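Local structure of alginate biosynthesis protein AlgX (Pseudomonas aeruginosa, 4KNC) at residues F273-L278 with F309-A313; A20-D24 with F35-V39; L91-E95 with L134-K138; W127-F131 with I162-T166; W64-R68 with R120-I126. The protein protects alginate from degradation as the polymer crosses the periplasm and takes part in its O-acetylation, as a probable alginate O-acetyltransferase. All coordinates share one frame; numbering follows the deposited sequence.

Contact 1. Residues F273-L278 with F309-A313; sequences FDSSLL and FYRQA
Asp274 and Phe309 bring the backbones to 6.7 Å between their CA atoms, and one helical turn further on Leu278 and Ala313 stand 6.3 Å apart, CA to CA. The segment 273-278 leads into helix 275-282 and 309-313 is part of helix 307-316, two helices of the SGNH hydrolase-like domain packed through a small aromatic and aliphatic core; the two segments make no hydrogen bond to each other. Phe309 fills the middle. With CG anti to the backbone N (chi1 171°) its ring reaches across to the other segment, where CE2 of Phe273 sits over one face, 3.8 Å from Phe309 CD2. The two rings form an edge-to-face pair, their planes 54° apart and Phe273 giving the edge. Ala313 CB of its own helix lies over the opposite face, and Leu277 CD2 meets the rim in the ring plane at CZ. Asp274 takes part through its methylene, CB lying 3.5 Å from Phe309 CD1. At the far end Leu278 divides its branches: CD2 packs on Phe309 CE1 and Ala313, whereas CD1 turns to the amide of Gln312, whose NE2 bonds to Ser308 O. Helix 61-76 adds Leu70 against Phe309 and Ala313. The hydroxyl of Tyr310, hydrogen-bonded to Met304 O, lies at the edge of the Phe273 ring, with Tyr310 OH 4.0 Å from Phe273 CZ.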
# COMPACT_ATOMS: atom_id res chain seq x y z
N PHE A 273 -1.91 2.06 1.97
CA PHE A 273 -2.12 0.63 1.83
C PHE A 273 -2.40 0.22 0.40
O PHE A 273 -1.98 -0.86 -0.05
CB PHE A 273 -3.31 0.26 2.73
CG PHE A 273 -3.74 -1.19 2.63
CD1 PHE A 273 -2.97 -2.19 3.19
CD2 PHE A 273 -4.95 -1.53 2.02
CE1 PHE A 273 -3.39 -3.53 3.13
CE2 PHE A 273 -5.38 -2.85 1.96
CZ PHE A 273 -4.60 -3.86 2.50
N ASP A 274 -3.11 1.08 -0.33
CA ASP A 274 -3.77 0.68 -1.57
C ASP A 274 -3.16 1.21 -2.88
O ASP A 274 -3.06 0.48 -3.86
CB ASP A 274 -5.27 1.02 -1.51
CG ASP A 274 -5.54 2.53 -1.42
OD1 ASP A 274 -4.74 3.28 -0.79
OD2 ASP A 274 -6.57 2.97 -1.98
N SER A 275 -2.72 2.47 -2.88
CA SER A 275 -2.45 3.17 -4.14
C SER A 275 -1.33 2.56 -4.99
O SER A 275 -1.47 2.42 -6.21
CB SER A 275 -2.18 4.66 -3.86
OG SER A 275 -3.33 5.26 -3.28
N SER A 276 -0.23 2.19 -4.35
CA SER A 276 0.93 1.73 -5.10
C SER A 276 0.64 0.44 -5.85
O SER A 276 0.95 0.31 -7.03
CB SER A 276 2.13 1.56 -4.16
OG SER A 276 3.21 0.96 -4.83
N LEU A 277 0.05 -0.51 -5.14
CA LEU A 277 -0.28 -1.80 -5.75
C LEU A 277 -1.37 -1.65 -6.83
O LEU A 277 -1.30 -2.30 -7.87
CB LEU A 277 -0.72 -2.77 -4.65
CG LEU A 277 -1.23 -4.16 -5.03
CD1 LEU A 277 -0.21 -4.91 -5.86
CD2 LEU A 277 -1.52 -4.93 -3.77
N LEU A 278 -2.37 -0.81 -6.58
CA LEU A 278 -3.41 -0.61 -7.59
C LEU A 278 -2.83 0.03 -8.87
O LEU A 278 -3.11 -0.42 -9.97
CB LEU A 278 -4.56 0.24 -7.03
CG LEU A 278 -5.48 -0.38 -5.97
CD1 LEU A 278 -6.67 0.55 -5.65
CD2 LEU A 278 -5.98 -1.77 -6.40
N PHE A 309 -11.13 -1.75 -2.04
CA PHE A 309 -9.77 -2.11 -2.44
C PHE A 309 -9.77 -3.40 -3.26
O PHE A 309 -9.22 -3.46 -4.37
CB PHE A 309 -8.85 -2.27 -1.24
CG PHE A 309 -7.51 -2.86 -1.59
CD1 PHE A 309 -6.60 -2.13 -2.33
CD2 PHE A 309 -7.17 -4.13 -1.18
CE1 PHE A 309 -5.36 -2.66 -2.67
CE2 PHE A 309 -5.92 -4.68 -1.51
CZ PHE A 309 -5.02 -3.94 -2.25
N TYR A 310 -10.37 -4.44 -2.69
CA TYR A 310 -10.38 -5.75 -3.33
C TYR A 310 -11.21 -5.79 -4.62
O TYR A 310 -10.85 -6.49 -5.56
CB TYR A 310 -10.79 -6.83 -2.32
CG TYR A 310 -9.79 -6.90 -1.18
CD1 TYR A 310 -8.63 -7.66 -1.29
CD2 TYR A 310 -9.98 -6.15 -0.03
CE1 TYR A 310 -7.69 -7.70 -0.25
CE2 TYR A 310 -9.06 -6.18 1.02
CZ TYR A 310 -7.92 -6.96 0.90
OH TYR A 310 -7.00 -6.99 1.93
N ARG A 311 -12.31 -5.03 -4.66
CA ARG A 311 -13.09 -4.92 -5.89
C ARG A 311 -12.29 -4.37 -7.09
O ARG A 311 -12.62 -4.64 -8.24
CB ARG A 311 -14.33 -4.05 -5.67
CG ARG A 311 -15.30 -4.66 -4.68
CD ARG A 311 -16.55 -3.82 -4.57
NE ARG A 311 -17.33 -3.81 -5.80
CZ ARG A 311 -18.39 -3.03 -5.99
NH1 ARG A 311 -18.77 -2.21 -5.02
NH2 ARG A 311 -19.07 -3.07 -7.13
N GLN A 312 -11.26 -3.59 -6.81
CA GLN A 312 -10.33 -3.17 -7.85
C GLN A 312 -9.20 -4.19 -8.03
O GLN A 312 -8.91 -4.63 -9.15
CB GLN A 312 -9.76 -1.79 -7.50
CG GLN A 312 -10.79 -0.68 -7.47
CD GLN A 312 -10.23 0.59 -6.90
OE1 GLN A 312 -9.52 1.34 -7.60
NE2 GLN A 312 -10.52 0.85 -5.63
N ALA A 313 -8.55 -4.57 -6.93
CA ALA A 313 -7.37 -5.42 -7.03
C ALA A 313 -7.63 -6.75 -7.71
O ALA A 313 -6.85 -7.16 -8.58
CB ALA A 313 -6.73 -5.62 -5.66

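Contact 2. Residues A20-D24 with F35-V39; sequences AAAYD and FTHLV
His37 reaches across to the loop 20-24 and touches it along the whole of its side chain. Its CB lies 3.2 Å from Asp24 OD1 and also near Ala21 O. From there CG takes the place between the backbone N and the carbonyl carbon (chi1 73°), which sets one face of the imidazole against the peptide joining Ala22 to Tyr23. CG is still close to Asp24 OD1, and the next atom, ND1, makes the hydrogen bond across the contact: His37 ND1 donates to Asp24 OD1 at 2.6 Å, with an N-H...O angle of 148°. The oxygen lies in the ring plane, at the edge, and is met on its syn side with the nitrogen 29° out of the carboxylate plane. Such a His-carboxylate pair fixes the rotation of the imidazole and would be expected to favour its protonated form. Here it ties Asp24, just after the 3-10 turn that includes Ala20 to Ala22, to the chain entering strand 38-40, the first strand of a two-stranded antiparallel sheet near the N terminus. Away from ND1, His37 CD2 meets Ala21 O at 3.6 Å. His37 CE1 approaches Ala22 O to 3.4 Å, and this carbonyl oxygen stands over the centre of one ring face; NE2, at the tip, is also near this oxygen but makes no hydrogen bond to it. The peptide bond before His37 is cis. Beside the pair, Thr36 CG2 packs at 3.5 Å against Asp24 OD1, while Tyr27 OH hydrogen-bonds both Ala21 O and Leu38 N.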
# COMPACT_ATOMS: atom_id res chain seq x y z
N ALA A 20 -2.13 20.22 26.98
CA ALA A 20 -3.21 19.99 26.02
C ALA A 20 -2.91 18.79 25.13
O ALA A 20 -3.82 18.12 24.65
CB ALA A 20 -3.42 21.22 25.16
N ALA A 21 -1.62 18.52 24.94
CA ALA A 21 -1.18 17.45 24.07
C ALA A 21 -1.57 16.07 24.59
O ALA A 21 -1.55 15.10 23.83
CB ALA A 21 0.33 17.51 23.87
N ALA A 22 -1.93 15.98 25.87
CA ALA A 22 -2.23 14.65 26.43
C ALA A 22 -3.66 14.13 26.16
O ALA A 22 -3.99 13.04 26.59
CB ALA A 22 -1.94 14.64 27.92
N TYR A 23 -4.51 14.90 25.49
CA TYR A 23 -5.93 14.52 25.36
C TYR A 23 -6.32 14.16 23.95
O TYR A 23 -6.17 14.97 23.04
CB TYR A 23 -6.84 15.64 25.89
CG TYR A 23 -6.40 16.12 27.25
CD1 TYR A 23 -6.31 15.22 28.31
CD2 TYR A 23 -6.06 17.44 27.47
CE1 TYR A 23 -5.88 15.64 29.54
CE2 TYR A 23 -5.64 17.87 28.71
CZ TYR A 23 -5.55 16.96 29.74
OH TYR A 23 -5.14 17.39 30.98
N ASP A 24 -6.83 12.94 23.77
CA ASP A 24 -7.18 12.45 22.44
C ASP A 24 -8.15 13.36 21.73
O ASP A 24 -8.07 13.54 20.51
CB ASP A 24 -7.74 11.03 22.50
CG ASP A 24 -6.68 9.99 22.81
OD1 ASP A 24 -5.49 10.34 22.79
OD2 ASP A 24 -7.04 8.83 23.06
N PHE A 35 -1.60 11.83 14.76
CA PHE A 35 -0.65 11.91 15.88
C PHE A 35 -1.22 11.54 17.25
O PHE A 35 -0.53 11.62 18.26
CB PHE A 35 -0.03 13.31 15.94
CG PHE A 35 0.52 13.78 14.62
CD1 PHE A 35 1.77 13.35 14.19
CD2 PHE A 35 -0.22 14.62 13.81
CE1 PHE A 35 2.28 13.78 12.96
CE2 PHE A 35 0.28 15.05 12.58
CZ PHE A 35 1.53 14.62 12.15
N THR A 36 -2.49 11.12 17.27
CA THR A 36 -3.24 10.90 18.50
C THR A 36 -2.69 9.82 19.44
O THR A 36 -2.54 8.68 19.02
CB THR A 36 -4.68 10.50 18.14
OG1 THR A 36 -5.13 11.33 17.06
CG2 THR A 36 -5.61 10.64 19.33
N HIS A 37 -2.34 10.16 20.68
CA HIS A 37 -1.98 11.51 21.08
C HIS A 37 -0.48 11.46 21.41
O HIS A 37 0.08 10.37 21.65
CB HIS A 37 -2.83 12.01 22.27
CG HIS A 37 -2.49 11.38 23.59
ND1 HIS A 37 -3.30 10.44 24.19
CD2 HIS A 37 -1.46 11.59 24.44
CE1 HIS A 37 -2.76 10.07 25.34
NE2 HIS A 37 -1.64 10.75 25.52
N LEU A 38 0.20 12.61 21.42
CA LEU A 38 1.66 12.63 21.54
C LEU A 38 2.12 12.59 22.98
O LEU A 38 1.56 13.28 23.82
CB LEU A 38 2.25 13.86 20.85
CG LEU A 38 2.03 13.94 19.34
CD1 LEU A 38 2.29 15.37 18.89
CD2 LEU A 38 2.94 12.95 18.60
N VAL A 39 3.13 11.77 23.26
CA VAL A 39 3.78 11.74 24.57
C VAL A 39 5.29 11.94 24.40
O VAL A 39 5.88 11.51 23.42
CB VAL A 39 3.48 10.46 25.38
CG1 VAL A 39 2.01 10.36 25.69
CG2 VAL A 39 3.96 9.22 24.64

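Contact 3. Residues L91-E95 with L134-K138; sequences LVNRE and LFDEK
Leu91 and Val92 each offer a backbone carbonyl to the loop 134-138. In this part of the SGNH hydrolase-like domain helix 89-93 and the residues after it are held by the loop that runs on towards helix 153-169. Asp136 N donates to Leu91 O at 2.8 Å in a nearly straight bond (168°), and Glu137 N donates to Val92 O at 3.0 Å. Val92 O accepts a second hydrogen bond, from a water, which also donates to Glu137 O and accepts from Glu95 N; thus three backbone groups of the two segments share one solvent molecule. Side-chain acids complete the network. Glu137, extended beyond CG, brings OE2 to within 2.9 Å of Asn93 ND2, which comes from above the carboxylate plane. The same OE2 accepts from Tyr143 N, OE1 has a salt bridge to Arg158, and Asn93 OD1 is taken by Tyr144 N. The side chain of Asn93 is about 10 Å from that of the inferred active-site Asp148, in its wider neighbourhood but without contact. Asp136 OD2 receives a long salt bridge from Arg94 NH1, at 3.3 Å and again from above the carboxylate. Asp136 OD1 is 2.6 Å from Glu95 OE2, with the two carboxylates nearly coplanar, and Lys102 binds Glu95 OE1. Apolar packing comes from Phe135: Leu91 CB sits over the centre of its ring, 4.0 Å from the centroid, and Leu91 CD1 lies over the same face, displaced toward CZ and CE2, 4.0 Å from Phe135 CZ.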
# COMPACT_ATOMS: atom_id res chain seq x y z
N LEU A 91 7.10 -1.14 19.42
CA LEU A 91 7.71 -2.47 19.47
C LEU A 91 9.20 -2.41 19.25
O LEU A 91 9.96 -3.14 19.87
CB LEU A 91 7.08 -3.42 18.44
CG LEU A 91 5.67 -3.91 18.79
CD1 LEU A 91 4.99 -4.47 17.55
CD2 LEU A 91 5.71 -4.95 19.91
N VAL A 92 9.66 -1.53 18.36
CA VAL A 92 11.08 -1.53 18.05
C VAL A 92 11.88 -0.66 19.02
O VAL A 92 12.92 -1.06 19.55
CB VAL A 92 11.35 -1.09 16.60
CG1 VAL A 92 12.84 -1.00 16.36
CG2 VAL A 92 10.73 -2.08 15.62
N ASN A 93 11.37 0.55 19.24
CA ASN A 93 12.08 1.53 20.05
C ASN A 93 11.46 1.72 21.43
O ASN A 93 11.53 2.81 22.00
CB ASN A 93 12.19 2.85 19.30
CG ASN A 93 13.23 2.80 18.19
OD1 ASN A 93 12.90 2.96 17.00
ND2 ASN A 93 14.50 2.59 18.56
N ARG A 94 10.84 0.66 21.94
CA ARG A 94 10.42 0.59 23.35
C ARG A 94 11.37 1.32 24.32
O ARG A 94 10.92 2.12 25.13
CB ARG A 94 10.28 -0.87 23.79
CG ARG A 94 9.76 -1.03 25.21
CD ARG A 94 9.89 -2.47 25.69
NE ARG A 94 9.11 -2.69 26.90
CZ ARG A 94 9.13 -3.81 27.61
NH1 ARG A 94 9.91 -4.81 27.24
NH2 ARG A 94 8.38 -3.92 28.70
N GLU A 95 12.67 1.05 24.23
CA GLU A 95 13.62 1.56 25.22
C GLU A 95 13.78 3.08 25.26
O GLU A 95 14.35 3.62 26.20
CB GLU A 95 15.00 0.88 25.10
CG GLU A 95 14.99 -0.64 25.40
CD GLU A 95 14.29 -1.00 26.72
OE1 GLU A 95 14.47 -0.28 27.72
OE2 GLU A 95 13.55 -2.01 26.77
N LEU A 134 14.08 -7.70 15.72
CA LEU A 134 14.48 -6.29 15.80
C LEU A 134 13.79 -5.54 16.93
O LEU A 134 14.08 -4.36 17.15
CB LEU A 134 14.20 -5.58 14.47
CG LEU A 134 14.79 -6.27 13.24
CD1 LEU A 134 14.51 -5.43 11.99
CD2 LEU A 134 16.29 -6.51 13.45
N PHE A 135 12.87 -6.20 17.62
CA PHE A 135 12.07 -5.53 18.65
C PHE A 135 12.90 -5.19 19.89
O PHE A 135 13.90 -5.84 20.17
CB PHE A 135 10.89 -6.39 19.10
CG PHE A 135 9.83 -6.58 18.06
CD1 PHE A 135 9.97 -6.06 16.78
CD2 PHE A 135 8.68 -7.29 18.36
CE1 PHE A 135 8.99 -6.25 15.82
CE2 PHE A 135 7.69 -7.48 17.42
CZ PHE A 135 7.84 -6.97 16.14
N ASP A 136 12.44 -4.18 20.62
CA ASP A 136 13.10 -3.75 21.85
C ASP A 136 14.60 -3.56 21.62
O ASP A 136 15.41 -3.98 22.44
CB ASP A 136 12.86 -4.78 22.96
CG ASP A 136 12.89 -4.16 24.33
OD1 ASP A 136 13.23 -2.96 24.41
OD2 ASP A 136 12.56 -4.84 25.32
N GLU A 137 14.96 -2.97 20.50
CA GLU A 137 16.34 -2.94 20.05
C GLU A 137 17.22 -2.10 20.98
O GLU A 137 16.73 -1.19 21.66
CB GLU A 137 16.43 -2.33 18.65
CG GLU A 137 16.25 -0.80 18.67
CD GLU A 137 16.46 -0.15 17.31
OE1 GLU A 137 16.54 -0.87 16.28
OE2 GLU A 137 16.56 1.09 17.28
N LYS A 138 18.51 -2.42 21.00
CA LYS A 138 19.52 -1.49 21.48
C LYS A 138 20.58 -1.32 20.40
O LYS A 138 21.43 -2.19 20.20
CB LYS A 138 20.14 -1.96 22.80
CG LYS A 138 19.15 -1.93 23.96
O HOH W 1 14.19 -0.18 22.04

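Contact 4. Residues W127-F131 with I162-T166; sequences WTPDF and IVAET
Ile162 opens the contact by pressing on the loop 127-131 from one turn of helix 153-169. Its CG2 lies 3.5 Å from Asp130 O and also touches Pro129 CB, while Ile162 CD1 leads on to the ring of Phe131 at CD1, 4.2 Å away. Next comes Val163, whose two methyls both pack on Pro129 CG. CG1 is anti to the backbone N (chi1 179°); CG2 in addition meets the edge of the Phe131 ring, with Val163 CG2 3.7 Å from Phe131 CZ and near the ring plane. A turn later Thr166 returns to the same face. Its OG1 lies against the proline, 3.5 Å from Pro129 CA and about as close to CG, and its methyl CG2 reaches Trp127 CB at 4.0 Å. Pro129 is therefore seated among Ile162, Val163 and Thr166, and the segments meet by van der Waals packing, mostly apolar, without a hydrogen bond. The contact belongs to the layered alpha/beta core of the SGNH hydrolase-like domain: Trp127 pairs through its backbone with strand 80-85, the edge of the parallel sheet, and Val82 and Val84 of that strand pack on Pro129, Phe131 and Val163. Helix 107-123 touches Thr128, Asp130 and Phe131, and helix 251-259 adjoins Val163 and Ala164.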
# COMPACT_ATOMS: atom_id res chain seq x y z
N TRP A 127 3.97 -15.00 2.03
CA TRP A 127 5.30 -15.04 2.61
C TRP A 127 5.49 -13.78 3.43
O TRP A 127 5.33 -12.68 2.92
CB TRP A 127 6.36 -15.10 1.50
CG TRP A 127 6.33 -16.40 0.74
CD1 TRP A 127 5.66 -16.66 -0.42
CD2 TRP A 127 7.00 -17.62 1.10
NE1 TRP A 127 5.87 -17.97 -0.81
CE2 TRP A 127 6.68 -18.58 0.11
CE3 TRP A 127 7.82 -18.00 2.16
CZ2 TRP A 127 7.16 -19.89 0.14
CZ3 TRP A 127 8.30 -19.31 2.20
CH2 TRP A 127 7.97 -20.24 1.19
N THR A 128 5.83 -13.95 4.71
CA THR A 128 5.83 -12.80 5.61
C THR A 128 7.04 -12.73 6.53
O THR A 128 7.10 -13.44 7.52
CB THR A 128 4.58 -12.81 6.48
OG1 THR A 128 3.46 -13.14 5.66
CG2 THR A 128 4.40 -11.44 7.12
N PRO A 129 8.00 -11.84 6.21
CA PRO A 129 9.18 -11.72 7.07
C PRO A 129 8.79 -11.40 8.51
O PRO A 129 7.83 -10.65 8.78
CB PRO A 129 9.95 -10.56 6.44
CG PRO A 129 9.56 -10.61 5.01
CD PRO A 129 8.12 -11.02 5.00
N ASP A 130 9.53 -11.99 9.44
CA ASP A 130 9.30 -11.79 10.86
C ASP A 130 10.34 -10.82 11.40
O ASP A 130 11.52 -11.14 11.47
CB ASP A 130 9.44 -13.14 11.57
CG ASP A 130 9.21 -13.06 13.07
OD1 ASP A 130 9.06 -11.94 13.60
OD2 ASP A 130 9.19 -14.12 13.71
N PHE A 131 9.89 -9.63 11.80
CA PHE A 131 10.79 -8.57 12.26
C PHE A 131 11.00 -8.60 13.77
O PHE A 131 11.73 -7.77 14.30
CB PHE A 131 10.28 -7.17 11.83
CG PHE A 131 10.18 -7.00 10.33
CD1 PHE A 131 11.32 -7.08 9.54
CD2 PHE A 131 8.95 -6.80 9.71
CE1 PHE A 131 11.25 -6.95 8.15
CE2 PHE A 131 8.87 -6.68 8.33
CZ PHE A 131 10.02 -6.74 7.55
N ILE A 162 16.38 -9.05 6.80
CA ILE A 162 15.39 -10.08 7.10
C ILE A 162 14.49 -10.41 5.90
O ILE A 162 14.27 -11.60 5.55
CB ILE A 162 14.56 -9.71 8.34
CG1 ILE A 162 15.46 -9.69 9.57
CG2 ILE A 162 13.41 -10.69 8.55
CD1 ILE A 162 14.74 -9.24 10.84
N VAL A 163 13.99 -9.37 5.23
CA VAL A 163 13.13 -9.61 4.06
C VAL A 163 13.86 -10.44 3.00
O VAL A 163 13.30 -11.38 2.43
CB VAL A 163 12.58 -8.31 3.41
CG1 VAL A 163 11.71 -8.66 2.20
CG2 VAL A 163 11.79 -7.50 4.43
N ALA A 164 15.13 -10.09 2.76
CA ALA A 164 15.98 -10.80 1.82
C ALA A 164 16.05 -12.28 2.17
O ALA A 164 15.96 -13.15 1.29
CB ALA A 164 17.38 -10.20 1.80
N GLU A 165 16.20 -12.56 3.47
CA GLU A 165 16.17 -13.98 3.86
C GLU A 165 14.86 -14.65 3.47
O GLU A 165 14.87 -15.75 2.94
CB GLU A 165 16.50 -14.18 5.33
CG GLU A 165 17.96 -13.84 5.63
CD GLU A 165 18.90 -14.62 4.72
OE1 GLU A 165 18.88 -15.87 4.80
OE2 GLU A 165 19.64 -13.99 3.92
N THR A 166 13.72 -13.97 3.67
CA THR A 166 12.46 -14.56 3.16
C THR A 166 12.43 -14.74 1.63
O THR A 166 11.99 -15.78 1.13
CB THR A 166 11.22 -13.76 3.63
OG1 THR A 166 11.05 -13.93 5.03
CG2 THR A 166 9.96 -14.25 2.93

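Contact 5. Residues W64-R68 with R120-I126; sequences WRELR and RFRQAGI
Trp64 and Phe121 form the aromatic part of the contact: the indole turns the edge of its six-membered ring to the face of Phe121, planes 77° apart, with Trp64 CZ3 3.8 Å from Phe121 CD1. A CH-pi contact adds to it, for Arg120 CB stands over the face of the same six-membered ring, 3.5 Å from its centroid. The extended Arg120 chain then runs on past the pyrrole side, CD near NE1. Further apolar packing comes from Leu67 CD1 on Phe121 CE1 at 4.0 Å, and the CB atoms of Arg68 and Ala124 touch. The direct hydrogen bond lies at the end of helix 107-123, which closes in a Schellman motif: Gly125, with positive phi, and Ile126 direct their amides back to Arg122 O and Phe121 O. Arg68 covers this turn. Bent at chi2 and chi3, it lays one guanidinium face over Ala124 O and donates from NH1 to Gln123 O at 3.0 Å, the donor tilted 34° from the carbonyl plane. Its NE is bound to a water at 2.7 Å, and Asp72 takes NH2 in a salt bridge. A second water accepts from Trp64 NE1 at 3.0 Å and, weakly, from Arg120 NH1. Helices 61-76 and 107-123 thus pack together within the SGNH hydrolase-like domain; strand 80-85 lies against Phe121 and Ile126, and helix 307-316 touches Glu66 and Leu67 through Tyr310.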
# COMPACT_ATOMS: atom_id res chain seq x y z
N TRP A 64 -9.23 -11.25 6.34
CA TRP A 64 -8.37 -12.42 6.10
C TRP A 64 -8.81 -13.22 4.87
O TRP A 64 -7.96 -13.69 4.09
CB TRP A 64 -8.24 -13.29 7.35
CG TRP A 64 -7.50 -12.57 8.45
CD1 TRP A 64 -8.00 -12.17 9.65
CD2 TRP A 64 -6.13 -12.13 8.41
NE1 TRP A 64 -7.03 -11.51 10.37
CE2 TRP A 64 -5.87 -11.48 9.64
CE3 TRP A 64 -5.10 -12.23 7.47
CZ2 TRP A 64 -4.62 -10.94 9.95
CZ3 TRP A 64 -3.86 -11.70 7.78
CH2 TRP A 64 -3.64 -11.05 9.01
N ARG A 65 -10.12 -13.33 4.67
CA ARG A 65 -10.63 -13.97 3.46
C ARG A 65 -10.26 -13.20 2.19
O ARG A 65 -9.88 -13.80 1.18
CB ARG A 65 -12.15 -14.16 3.52
CG ARG A 65 -12.59 -15.27 4.46
CD ARG A 65 -14.04 -15.64 4.22
NE ARG A 65 -14.93 -14.49 4.32
CZ ARG A 65 -15.52 -14.10 5.44
NH1 ARG A 65 -15.32 -14.77 6.57
NH2 ARG A 65 -16.31 -13.04 5.43
N GLU A 66 -10.37 -11.88 2.24
CA GLU A 66 -10.04 -11.06 1.08
C GLU A 66 -8.54 -11.15 0.76
O GLU A 66 -8.13 -11.19 -0.41
CB GLU A 66 -10.46 -9.61 1.30
CG GLU A 66 -11.99 -9.38 1.23
CD GLU A 66 -12.39 -7.97 1.65
OE1 GLU A 66 -11.96 -7.53 2.74
OE2 GLU A 66 -13.13 -7.29 0.90
N LEU A 67 -7.72 -11.19 1.81
CA LEU A 67 -6.28 -11.29 1.62
C LEU A 67 -5.93 -12.62 0.97
O LEU A 67 -5.17 -12.66 0.00
CB LEU A 67 -5.53 -11.09 2.94
CG LEU A 67 -5.38 -9.62 3.38
CD1 LEU A 67 -5.02 -9.48 4.84
CD2 LEU A 67 -4.35 -8.92 2.52
N ARG A 68 -6.51 -13.71 1.48
CA ARG A 68 -6.28 -15.03 0.88
C ARG A 68 -6.75 -15.11 -0.58
O ARG A 68 -6.04 -15.62 -1.44
CB ARG A 68 -6.91 -16.15 1.73
CG ARG A 68 -7.25 -17.44 0.99
CD ARG A 68 -6.02 -18.19 0.45
NE ARG A 68 -5.22 -18.87 1.46
CZ ARG A 68 -4.23 -19.72 1.18
NH1 ARG A 68 -3.54 -20.30 2.15
NH2 ARG A 68 -3.92 -19.99 -0.08
N ARG A 120 -1.17 -15.18 10.78
CA ARG A 120 -2.37 -15.16 9.93
C ARG A 120 -2.05 -14.81 8.47
O ARG A 120 -2.62 -15.39 7.54
CB ARG A 120 -3.44 -14.24 10.52
CG ARG A 120 -3.99 -14.76 11.83
CD ARG A 120 -5.20 -13.98 12.33
NE ARG A 120 -5.72 -14.59 13.55
CZ ARG A 120 -6.81 -14.20 14.20
NH1 ARG A 120 -7.52 -13.17 13.75
NH2 ARG A 120 -7.19 -14.83 15.31
N PHE A 121 -1.13 -13.86 8.27
CA PHE A 121 -0.62 -13.62 6.93
C PHE A 121 -0.12 -14.93 6.31
O PHE A 121 -0.48 -15.26 5.17
CB PHE A 121 0.51 -12.58 6.91
CG PHE A 121 0.04 -11.14 6.94
CD1 PHE A 121 -0.76 -10.64 5.92
CD2 PHE A 121 0.40 -10.29 7.97
CE1 PHE A 121 -1.20 -9.32 5.94
CE2 PHE A 121 -0.02 -8.97 8.00
CZ PHE A 121 -0.83 -8.48 6.99
N ARG A 122 0.71 -15.67 7.05
CA ARG A 122 1.21 -16.96 6.52
C ARG A 122 0.10 -17.94 6.18
O ARG A 122 0.14 -18.63 5.16
CB ARG A 122 2.15 -17.63 7.50
CG ARG A 122 3.36 -16.82 7.79
CD ARG A 122 4.61 -17.65 7.76
NE ARG A 122 5.71 -16.79 8.17
CZ ARG A 122 6.01 -16.54 9.43
NH1 ARG A 122 5.31 -17.12 10.39
NH2 ARG A 122 7.01 -15.72 9.73
N GLN A 123 -0.91 -17.98 7.05
CA GLN A 123 -2.03 -18.89 6.86
C GLN A 123 -2.80 -18.51 5.59
O GLN A 123 -3.44 -19.34 4.97
CB GLN A 123 -2.93 -18.86 8.09
CG GLN A 123 -3.97 -19.96 8.12
CD GLN A 123 -4.86 -19.88 9.35
OE1 GLN A 123 -4.88 -18.88 10.07
NE2 GLN A 123 -5.62 -20.95 9.58
N ALA A 124 -2.76 -17.23 5.21
CA ALA A 124 -3.39 -16.82 3.96
C ALA A 124 -2.54 -17.16 2.71
O ALA A 124 -2.94 -16.85 1.58
CB ALA A 124 -3.73 -15.31 4.00
N GLY A 125 -1.40 -17.82 2.91
CA GLY A 125 -0.54 -18.21 1.80
C GLY A 125 0.42 -17.09 1.39
O GLY A 125 0.90 -17.02 0.25
N ILE A 126 0.70 -16.20 2.33
CA ILE A 126 1.54 -15.05 2.07
C ILE A 126 2.89 -15.18 2.77
O ILE A 126 2.95 -15.46 3.97
CB ILE A 126 0.84 -13.75 2.53
CG1 ILE A 126 -0.45 -13.54 1.71
CG2 ILE A 126 1.81 -12.54 2.44
CD1 ILE A 126 -1.26 -12.29 2.11
O HOH W 2 -6.50 -10.31 13.02
O HOH W 3 -6.67 -19.06 3.71

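From the N terminus, contact 2 closes a short loop ahead of the first small sheet, about 10 Å at the nearest atoms from contact 3. Contact 5 then joins helix 61-76 to the end of helix 107-123. Contact 3 opens inside that span and closes beyond it, so the two cross. It crosses contact 4 as well, which runs from the chain just after contact 5 to helix 153-169; Leu134 and Ile162 touch between them, and Thr128 meets Phe121 and Arg122 between contacts 4 and 5. Contact 1 follows in series, linking helices 275-282 and 307-316, and returns to contact 5 where Tyr310 packs on Glu66 and Leu67.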